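Local atomic coordinates of GGDEF and EAL domain-containing protein (Vibrio cholerae O1 str. 2010EL-1786, PDB entry 6PWJ), a protein that joins a GGDEF and an EAL domain in one chain and so probably works in cyclic di-GMP signalling. Residues A2-A7 and S342-N347; K8-L13 and L373-R378; G37-S42 and S146-L151. One frame throughout, in Å; residues are numbered along the deposited sequence.

Contact 1. Residues A2-A7 and S342-N347; sequences AFKAQA and SLDYIN
The first turn of the N-terminal helix 3-18 docks here on the outside of the EAL domain, a barrel of the TIM type, where the loop after strand 330-336 turns into the short helix 345-349; Phe3 and Asn347 meet at the centre. The evidence for a stack lies in the planes. The Asn347 amide lies against one face of the Phe3 ring, turned 29° from it, and its CG is 3.3 Å above the ring plane, over the centre. Asn347 CB approaches the same ring as a CH-pi contact, 4.2 Å from its centroid. The opposite face is taken by Ala7 CB of the same helix, displaced toward the rim, so the ring is sandwiched between its own helix and the barrel. With CG anti to the backbone N (chi1 174°), Phe3 projects toward the loop-to-helix junction 343-347. Oxygens line the ring edge: Leu343 O is 3.3 Å from Phe3 CZ, and Asp344 OD1 is 3.6 Å from Phe3 CE2, both near the plane, where they face the slightly positive C-H rim. Ile346 adds its CG2 at an oblique angle, 3.6 Å from Phe3 CE1. Thr379 of helix 367-381 and Leu383 also touch the Phe3 side chain. Lys4 passes across Asp344 without a salt bridge, since its NZ stays 4.6 Å from Asp344 OD1, although opposite charges at that range would probably still attract. One turn further on, Ala7 CB rests 4.4 Å from Leu343 CB.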
# COMPACT_ATOMS: atom_id res chain seq x y z
N ALA A 2 22.00 15.19 -11.29
CA ALA A 2 21.36 14.40 -12.33
C ALA A 2 20.49 13.31 -11.68
O ALA A 2 20.49 13.12 -10.46
CB ALA A 2 22.40 13.78 -13.26
N PHE A 3 19.75 12.59 -12.52
CA PHE A 3 18.80 11.61 -12.01
C PHE A 3 19.51 10.53 -11.20
O PHE A 3 19.24 10.35 -10.01
CB PHE A 3 18.01 10.98 -13.16
CG PHE A 3 17.11 9.86 -12.72
CD1 PHE A 3 15.87 10.12 -12.18
CD2 PHE A 3 17.52 8.54 -12.84
CE1 PHE A 3 15.04 9.09 -11.78
CE2 PHE A 3 16.70 7.51 -12.44
CZ PHE A 3 15.46 7.78 -11.90
N LYS A 4 20.41 9.78 -11.84
CA LYS A 4 21.02 8.63 -11.18
C LYS A 4 21.68 9.03 -9.87
O LYS A 4 21.66 8.26 -8.89
CB LYS A 4 22.02 7.94 -12.11
CG LYS A 4 21.36 7.25 -13.29
CD LYS A 4 22.01 5.91 -13.58
CE LYS A 4 21.20 5.11 -14.59
NZ LYS A 4 21.79 3.77 -14.86
N ALA A 5 22.27 10.22 -9.82
CA ALA A 5 22.80 10.72 -8.55
C ALA A 5 21.68 11.04 -7.57
O ALA A 5 21.78 10.74 -6.38
CB ALA A 5 23.68 11.95 -8.80
N GLN A 6 20.59 11.65 -8.06
CA GLN A 6 19.47 11.99 -7.20
C GLN A 6 18.73 10.74 -6.73
O GLN A 6 18.41 10.61 -5.54
CB GLN A 6 18.52 12.94 -7.92
CG GLN A 6 17.41 13.49 -7.05
CD GLN A 6 17.93 14.38 -5.94
OE1 GLN A 6 18.32 15.52 -6.18
NE2 GLN A 6 17.93 13.86 -4.72
N ALA A 7 18.46 9.82 -7.65
CA ALA A 7 17.75 8.59 -7.28
C ALA A 7 18.55 7.78 -6.27
O ALA A 7 17.99 7.26 -5.30
CB ALA A 7 17.45 7.76 -8.52
N SER A 342 14.58 -0.12 -6.69
CA SER A 342 15.20 0.93 -7.49
C SER A 342 14.16 1.86 -8.09
O SER A 342 13.12 1.43 -8.60
CB SER A 342 16.06 0.32 -8.60
OG SER A 342 16.82 1.31 -9.26
N LEU A 343 14.44 3.17 -8.02
CA LEU A 343 13.59 4.19 -8.61
C LEU A 343 13.91 4.43 -10.08
O LEU A 343 13.49 5.46 -10.64
CB LEU A 343 13.71 5.49 -7.82
CG LEU A 343 13.49 5.42 -6.31
CD1 LEU A 343 13.69 6.78 -5.66
CD2 LEU A 343 12.12 4.86 -5.98
N ASP A 344 14.64 3.52 -10.72
CA ASP A 344 15.04 3.72 -12.11
C ASP A 344 13.82 3.86 -13.02
O ASP A 344 13.84 4.65 -13.97
CB ASP A 344 15.92 2.56 -12.58
CG ASP A 344 17.40 2.89 -12.49
OD1 ASP A 344 17.75 4.08 -12.59
OD2 ASP A 344 18.20 1.95 -12.34
N TYR A 345 12.76 3.10 -12.74
CA TYR A 345 11.63 3.05 -13.67
C TYR A 345 11.01 4.42 -13.92
O TYR A 345 10.30 4.58 -14.92
CB TYR A 345 10.57 2.07 -13.15
CG TYR A 345 9.84 2.54 -11.92
CD1 TYR A 345 10.37 2.35 -10.65
CD2 TYR A 345 8.61 3.17 -12.02
CE1 TYR A 345 9.70 2.78 -9.52
CE2 TYR A 345 7.93 3.60 -10.90
CZ TYR A 345 8.48 3.41 -9.65
OH TYR A 345 7.80 3.83 -8.53
N ILE A 346 11.26 5.40 -13.05
CA ILE A 346 10.77 6.75 -13.31
C ILE A 346 11.38 7.30 -14.59
O ILE A 346 10.72 8.01 -15.36
CB ILE A 346 11.05 7.67 -12.11
CG1 ILE A 346 9.81 7.80 -11.23
CG2 ILE A 346 11.54 9.03 -12.58
CD1 ILE A 346 9.29 6.49 -10.67
N ASN A 347 12.65 6.97 -14.85
CA ASN A 347 13.30 7.42 -16.07
C ASN A 347 12.76 6.69 -17.30
O ASN A 347 12.49 7.31 -18.33
CB ASN A 347 14.81 7.23 -15.97
CG ASN A 347 15.54 8.49 -15.54
OD1 ASN A 347 14.96 9.37 -14.91
ND2 ASN A 347 16.82 8.57 -15.88

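Contact 2. Residues K8-L13 and L373-R378; sequences KEAQQL and LTSISR
Helices 8-13 and 373-378 run roughly antiparallel, with 148° between their N-to-C directions, and their axes approach to 8.2 Å. The CA atoms of Ala10 and Ser375 are the nearest across the two segments, 4.8 Å apart, which small side chains at both positions permit. Helix 3-18 thus lies along helix 367-381, on the outside of the EAL barrel. Ser375 OG, anti to its backbone N (chi1 -177°), is directed onto Ala10, 3.2 Å from Ala10 CB; its angle to Ala10 N is too poor for a hydrogen bond. Ala10 CB also meets Ile376 CD1 at 3.6 Å, while on the next turn Leu13 CD1 lies 3.5 Å from Ser375 CB. Glu9 brings its carboxylate in on an extended chain. As modelled, Ser375 OG donates to Glu9 OE1 at 2.9 Å, but the place of that oxygen is uncertain, as is its long salt bridge to Arg378 NH2. Glu9 OE2 lies 3.8 Å from Arg378 NH2, with carboxylate and guanidinium planes 21° apart, and has a long, weak ion pair with Lys1. The chemistry implies a buried serine hydroxyl packed on alanine at the closest approach, flanked by Ile376 and Leu13, beside a carboxylate whose charge Arg378 probably offsets.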
# COMPACT_ATOMS: atom_id res chain seq x y z
N LYS A 8 19.86 7.65 -6.49
CA LYS A 8 20.69 6.93 -5.53
C LYS A 8 20.73 7.64 -4.18
O LYS A 8 20.79 6.99 -3.13
CB LYS A 8 22.11 6.75 -6.09
CG LYS A 8 22.18 5.78 -7.26
CD LYS A 8 23.59 5.67 -7.81
CE LYS A 8 23.64 4.72 -9.00
NZ LYS A 8 24.99 4.67 -9.62
N GLU A 9 20.70 8.98 -4.19
CA GLU A 9 20.59 9.71 -2.94
C GLU A 9 19.25 9.43 -2.25
O GLU A 9 19.19 9.29 -1.03
CB GLU A 9 20.74 11.21 -3.18
CG GLU A 9 20.76 12.05 -1.91
CD GLU A 9 20.23 13.45 -2.13
OE1 GLU A 9 19.27 13.61 -2.91
OE2 GLU A 9 20.78 14.40 -1.52
N ALA A 10 18.18 9.34 -3.04
CA ALA A 10 16.87 9.06 -2.47
C ALA A 10 16.80 7.64 -1.91
O ALA A 10 16.20 7.41 -0.85
CB ALA A 10 15.78 9.27 -3.52
N GLN A 11 17.42 6.68 -2.60
CA GLN A 11 17.41 5.31 -2.12
C GLN A 11 18.28 5.14 -0.88
O GLN A 11 17.96 4.32 -0.01
CB GLN A 11 17.85 4.36 -3.24
CG GLN A 11 16.96 4.42 -4.47
CD GLN A 11 17.52 3.62 -5.63
OE1 GLN A 11 17.02 3.72 -6.76
NE2 GLN A 11 18.55 2.83 -5.37
N GLN A 12 19.37 5.91 -0.78
CA GLN A 12 20.17 5.88 0.44
C GLN A 12 19.39 6.45 1.62
O GLN A 12 19.32 5.83 2.69
CB GLN A 12 21.47 6.66 0.24
CG GLN A 12 22.43 6.04 -0.76
CD GLN A 12 23.75 6.78 -0.82
OE1 GLN A 12 24.39 7.02 0.20
NE2 GLN A 12 24.16 7.17 -2.02
N LEU A 13 18.79 7.62 1.44
CA LEU A 13 18.04 8.25 2.52
C LEU A 13 16.85 7.39 2.94
O LEU A 13 16.57 7.24 4.14
CB LEU A 13 17.57 9.64 2.11
CG LEU A 13 18.68 10.68 1.91
CD1 LEU A 13 18.11 11.98 1.36
CD2 LEU A 13 19.41 10.93 3.22
N LEU A 373 11.84 12.49 2.04
CA LEU A 373 10.73 13.07 1.28
C LEU A 373 11.24 14.02 0.20
O LEU A 373 10.88 13.90 -0.97
CB LEU A 373 9.77 13.79 2.22
CG LEU A 373 8.58 14.51 1.58
CD1 LEU A 373 7.72 13.53 0.80
CD2 LEU A 373 7.77 15.23 2.63
N THR A 374 12.10 14.97 0.59
CA THR A 374 12.64 15.91 -0.38
C THR A 374 13.40 15.18 -1.49
O THR A 374 13.21 15.45 -2.67
CB THR A 374 13.55 16.92 0.32
OG1 THR A 374 12.80 17.64 1.30
CG2 THR A 374 14.14 17.89 -0.69
N SER A 375 14.27 14.24 -1.11
CA SER A 375 15.07 13.53 -2.10
C SER A 375 14.19 12.67 -3.00
O SER A 375 14.34 12.70 -4.23
CB SER A 375 16.12 12.67 -1.40
OG SER A 375 16.97 12.03 -2.33
N ILE A 376 13.27 11.91 -2.42
CA ILE A 376 12.40 11.05 -3.21
C ILE A 376 11.51 11.88 -4.12
O ILE A 376 11.14 11.44 -5.22
CB ILE A 376 11.57 10.13 -2.29
CG1 ILE A 376 11.35 8.77 -2.94
CG2 ILE A 376 10.23 10.77 -1.97
CD1 ILE A 376 12.53 7.83 -2.81
N SER A 377 11.15 13.09 -3.69
CA SER A 377 10.28 13.95 -4.50
C SER A 377 11.07 14.70 -5.57
O SER A 377 10.58 14.89 -6.68
CB SER A 377 9.53 14.94 -3.60
OG SER A 377 8.80 14.25 -2.60
N ARG A 378 12.30 15.13 -5.24
CA ARG A 378 13.14 15.77 -6.25
C ARG A 378 13.40 14.84 -7.42
O ARG A 378 13.46 15.29 -8.58
CB ARG A 378 14.46 16.22 -5.63
CG ARG A 378 14.46 17.63 -5.05
CD ARG A 378 15.89 18.10 -4.84
NE ARG A 378 16.62 17.23 -3.93
CZ ARG A 378 17.16 17.63 -2.78
NH1 ARG A 378 17.08 18.90 -2.41
NH2 ARG A 378 17.80 16.76 -2.01

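Contact 3. Residues G37-S42 and S146-L151; sequences GWLSES and SSTTTL
Leu39, facing the second segment, lays its two methyl groups against Ser146, Thr148 and Leu151, where the loop passes into helix 148-164. Its CD1 carries most of the packing, lying 3.6 Å from Thr148 CA and 3.7 Å from Leu151 CB, while Leu39 CD2 comes to 3.9 Å from Ser146 OG. Closer to the backbone, Leu39 CB sits 3.6 Å from Ser146 O. Leu151 CD1 also reaches the indole of Trp38 at its edge, near the ring plane, at 4.2 Å from CZ3; the two side chains cross at about a right angle. Beyond this shell, Ser147 N-caps the helix, its OG accepting from Thr150 N at 3.3 Å with an N-H...O angle of 143°. Trp38 extends with CG anti to the backbone N (chi1 168°), and its NE1 donates to Ile44 O, which helps hold the rotation of the indole. On the EAL side, Arg391 forms a salt bridge with Glu41 and a hydrogen bond with Gly37 O, tying the end of helix 28-41 to the other domain. Within the GGDEF fold, the contact pins helix 28-41 to helix 148-164 against the central sheet: Trp38 and Leu151 both rest on Val47 of strand 45-51 and Asn142 of strand 136-142, and Trp38 continues to Ile100 and Pro102 of strand 96-102.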
# COMPACT_ATOMS: atom_id res chain seq x y z
N GLY A 37 -1.25 4.11 9.11
CA GLY A 37 -1.90 4.26 7.82
C GLY A 37 -2.90 3.16 7.53
O GLY A 37 -3.98 3.42 6.99
N TRP A 38 -2.56 1.92 7.88
CA TRP A 38 -3.46 0.80 7.63
C TRP A 38 -4.67 0.85 8.57
O TRP A 38 -5.79 0.55 8.16
CB TRP A 38 -2.71 -0.52 7.78
CG TRP A 38 -3.60 -1.72 7.82
CD1 TRP A 38 -4.27 -2.28 6.77
CD2 TRP A 38 -3.90 -2.53 8.97
NE1 TRP A 38 -4.97 -3.38 7.20
CE2 TRP A 38 -4.76 -3.55 8.54
CE3 TRP A 38 -3.52 -2.48 10.31
CZ2 TRP A 38 -5.25 -4.52 9.41
CZ3 TRP A 38 -4.01 -3.44 11.18
CH2 TRP A 38 -4.87 -4.45 10.72
N LEU A 39 -4.45 1.23 9.83
CA LEU A 39 -5.56 1.28 10.78
C LEU A 39 -6.54 2.40 10.45
O LEU A 39 -7.75 2.23 10.58
CB LEU A 39 -5.02 1.44 12.20
CG LEU A 39 -4.53 0.16 12.89
CD1 LEU A 39 -3.99 0.47 14.27
CD2 LEU A 39 -5.65 -0.86 12.96
N SER A 40 -6.03 3.55 10.02
CA SER A 40 -6.90 4.68 9.71
C SER A 40 -7.63 4.52 8.39
O SER A 40 -8.67 5.15 8.20
CB SER A 40 -6.09 5.98 9.70
OG SER A 40 -5.20 6.02 8.60
N GLU A 41 -7.11 3.70 7.47
CA GLU A 41 -7.72 3.55 6.16
C GLU A 41 -8.68 2.37 6.10
O GLU A 41 -9.80 2.51 5.60
CB GLU A 41 -6.64 3.40 5.09
CG GLU A 41 -7.20 3.30 3.68
CD GLU A 41 -6.23 2.68 2.70
OE1 GLU A 41 -5.19 3.31 2.40
OE2 GLU A 41 -6.50 1.56 2.23
N SER A 42 -8.26 1.21 6.60
CA SER A 42 -9.11 0.02 6.53
C SER A 42 -9.12 -0.72 7.86
O SER A 42 -10.20 -1.00 8.41
CB SER A 42 -8.64 -0.91 5.41
OG SER A 42 -7.37 -1.47 5.71
N SER A 146 -9.55 1.17 13.96
CA SER A 146 -9.41 1.49 15.37
C SER A 146 -8.16 2.35 15.54
O SER A 146 -7.47 2.69 14.58
CB SER A 146 -9.34 0.23 16.23
OG SER A 146 -8.17 -0.52 15.94
N SER A 147 -7.88 2.71 16.79
CA SER A 147 -6.70 3.49 17.10
C SER A 147 -5.47 2.60 17.20
O SER A 147 -5.56 1.41 17.53
CB SER A 147 -6.89 4.26 18.41
OG SER A 147 -7.37 3.40 19.43
N THR A 148 -4.31 3.17 16.89
CA THR A 148 -3.06 2.44 17.09
C THR A 148 -2.89 2.03 18.54
O THR A 148 -2.29 0.99 18.83
CB THR A 148 -1.87 3.29 16.63
OG1 THR A 148 -1.93 3.47 15.21
CG2 THR A 148 -0.56 2.61 17.00
N THR A 149 -3.41 2.83 19.47
CA THR A 149 -3.35 2.47 20.88
C THR A 149 -4.17 1.22 21.17
O THR A 149 -3.74 0.35 21.94
CB THR A 149 -3.84 3.64 21.74
OG1 THR A 149 -3.16 4.84 21.37
CG2 THR A 149 -3.59 3.35 23.22
N THR A 150 -5.34 1.10 20.54
CA THR A 150 -6.20 -0.05 20.80
C THR A 150 -5.62 -1.32 20.22
O THR A 150 -5.66 -2.38 20.86
CB THR A 150 -7.60 0.21 20.24
OG1 THR A 150 -8.04 1.52 20.63
CG2 THR A 150 -8.58 -0.82 20.77
N LEU A 151 -5.07 -1.25 19.00
CA LEU A 151 -4.50 -2.44 18.38
C LEU A 151 -3.26 -2.91 19.12
O LEU A 151 -3.10 -4.10 19.41
CB LEU A 151 -4.18 -2.17 16.91
CG LEU A 151 -3.66 -3.40 16.15
CD1 LEU A 151 -4.75 -3.99 15.27
CD2 LEU A 151 -2.42 -3.05 15.33

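Overall arrangement
Contacts 1 and 2 are two successive parts of one interface, in which helix 3-18 lies against the EAL barrel; their centres are 9 Å apart. They are joined directly by a probable hydrogen bond from Leu343 N to Gln11 OE1 of 2.9 Å and by packing of Leu343 against Ile376. Contact 3 is a separate feature, internal to the GGDEF domain. Its centre is 33 Å from that of contact 1 and 28 Å from that of contact 2, and its nearest atoms remain about 17 Å and about 15 Å away. Helix 28-41 of contact 3 is the next helix after helix 3-18 in the chain, yet contacts 1 and 3 lie on opposite sides of the chain's centre.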